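PDB 3N0R: response regulator from Caulobacter vibrioides, which probably acts as a stress response regulator, its receiver domain controlling a sigma-factor-like domain that inhibits an anti-sigma factor in two-component signalling. Local coordinates for residues E132-I136 with L137-F141. The protein carries 1 engineered substitution. Numbering follows the deposited sequence. Where two conformers were deposited one is given.
Sequences EAAQI and LDCDF
The flat groups meeting here are peptide units: Cys139 N reaches the carbonyl of Ala134 slightly off its plane, tilted by 15°, and forms a fairly straight hydrogen bond to Ala134 O at 3.0 Å. Beside this bond the methyl of Ala134 stands obliquely over one face of the Cys139-Asp140 peptide, CB being 3.3 Å from Cys139 O, while Cys139 SG makes a loose apolar contact with Ala134, 4.2 Å from its CA. Two residues before Cys139, near the end of helix 130-137, Leu137 N bonds to Ala133 O at 2.9 Å. With CG beside its backbone N (chi1 -66°), Leu137 lays its side chain along the same oxygen, CG to Ala133 O being 3.4 Å, and also touches Gln118 and Ala119 of helix 115-125. Asp138, the first residue to leave helical geometry, has positive phi (60°), and its N makes a weak bond to Gln135 O at 3.5 Å. Arg115 takes up Leu137 O, and Asp140 OD1 caps Glu143 N, starting helix 141-156. The six-to-one bond, the weak five-to-two bond and the positive phi together define a Schellman motif, here joining helix 130-137 to helix 141-156 in the sigma-like domain, consistent with the helix-turn-helix of sigma factor region 4.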
loop_
_atom_site.group_PDB
_atom_site.type_symbol
_atom_site.label_atom_id
_atom_site.label_comp_id
_atom_site.label_asym_id
_atom_site.label_seq_id
_atom_site.Cartn_x
_atom_site.Cartn_y
_atom_site.Cartn_z
ATOM N N GLU A 132 -6.906 16.731 4.925
ATOM C CA GLU A 132 -5.569 16.318 5.340
ATOM C C GLU A 132 -4.690 15.999 4.132
ATOM O O GLU A 132 -3.530 16.413 4.068
ATOM C CB GLU A 132 -5.653 15.115 6.279
ATOM C CG GLU A 132 -6.144 15.461 7.681
ATOM C CD GLU A 132 -6.399 14.231 8.538
ATOM O OE1 GLU A 132 -6.815 13.174 8.015
ATOM O OE2 GLU A 132 -6.171 14.318 9.756
ATOM N N ALA A 133 -5.237 15.254 3.178
ATOM C CA ALA A 133 -4.490 14.928 1.966
ATOM C C ALA A 133 -4.053 16.201 1.219
ATOM O O ALA A 133 -2.947 16.256 0.674
ATOM C CB ALA A 133 -5.303 14.008 1.063
ATOM N N ALA A 134 -4.908 17.224 1.217
ATOM C CA ALA A 134 -4.578 18.496 0.592
ATOM C C ALA A 134 -3.352 19.158 1.225
ATOM O O ALA A 134 -2.541 19.762 0.523
ATOM C CB ALA A 134 -5.778 19.432 0.640
ATOM N N GLN A 135 -3.210 19.050 2.544
ATOM C CA GLN A 135 -2.033 19.581 3.245
ATOM C C GLN A 135 -0.785 18.834 2.830
ATOM O O GLN A 135 0.283 19.414 2.676
ATOM C CB GLN A 135 -2.154 19.439 4.763
ATOM C CG GLN A 135 -3.443 19.927 5.350
ATOM C CD GLN A 135 -3.815 21.303 4.860
ATOM O OE1 GLN A 135 -2.997 22.230 4.865
ATOM N NE2 GLN A 135 -5.057 21.452 4.441
ATOM N N ILE A 136 -0.924 17.528 2.659
ATOM C CA ILE A 136 0.211 16.688 2.310
ATOM C C ILE A 136 0.671 16.972 0.889
ATOM O O ILE A 136 1.875 17.047 0.619
ATOM C CB ILE A 136 -0.145 15.205 2.501
ATOM C CG1 ILE A 136 -0.378 14.917 3.991
ATOM C CG2 ILE A 136 0.949 14.304 1.933
ATOM C CD1 ILE A 136 -1.072 13.610 4.272
ATOM N N LEU A 137 -0.296 17.146 -0.010
ATOM C CA LEU A 137 -0.033 17.393 -1.428
ATOM C C LEU A 137 0.219 18.867 -1.731
ATOM O O LEU A 137 0.646 19.208 -2.832
ATOM C CB LEU A 137 -1.221 16.907 -2.261
ATOM C CG LEU A 137 -1.428 15.397 -2.219
ATOM C CD1 LEU A 137 -2.833 15.055 -2.695
ATOM C CD2 LEU A 137 -0.378 14.711 -3.064
ATOM N N ASP A 138 -0.064 19.742 -0.769
ATOM C CA ASP A 138 0.050 21.187 -0.976
ATOM C C ASP A 138 -0.859 21.680 -2.109
ATOM O O ASP A 138 -0.414 22.369 -3.029
ATOM C CB ASP A 138 1.511 21.580 -1.229
ATOM C CG ASP A 138 1.749 23.073 -1.104
ATOM O OD1 ASP A 138 0.906 23.772 -0.501
ATOM O OD2 ASP A 138 2.790 23.546 -1.604
ATOM N N CYS A 139 -2.139 21.328 -2.031
ATOM C CA CYS A 139 -3.116 21.780 -3.013
ATOM C C CYS A 139 -4.415 22.119 -2.300
ATOM O O CYS A 139 -4.524 21.944 -1.090
ATOM C CB CYS A 139 -3.346 20.703 -4.085
ATOM S SG CYS A 139 -4.127 19.182 -3.496
ATOM N N ASP A 140 -5.404 22.609 -3.041
ATOM C CA ASP A 140 -6.683 22.932 -2.421
ATOM C C ASP A 140 -7.665 21.757 -2.432
ATOM O O ASP A 140 -7.383 20.690 -2.989
ATOM C CB ASP A 140 -7.296 24.251 -2.946
ATOM C CG ASP A 140 -7.838 24.158 -4.367
ATOM O OD1 ASP A 140 -7.956 23.060 -4.927
ATOM O OD2 ASP A 140 -8.178 25.220 -4.928
ATOM N N PHE A 141 -8.801 21.945 -1.772
ATOM C CA PHE A 141 -9.777 20.875 -1.618
ATOM C C PHE A 141 -10.299 20.389 -2.969
ATOM O O PHE A 141 -10.384 19.185 -3.223
ATOM C CB PHE A 141 -10.936 21.347 -0.740
ATOM C CG PHE A 141 -11.910 20.263 -0.392
ATOM C CD1 PHE A 141 -13.025 20.031 -1.179
ATOM C CD2 PHE A 141 -11.711 19.477 0.731
ATOM C CE1 PHE A 141 -13.925 19.031 -0.847
ATOM C CE2 PHE A 141 -12.605 18.478 1.067
ATOM C CZ PHE A 141 -13.707 18.251 0.272
#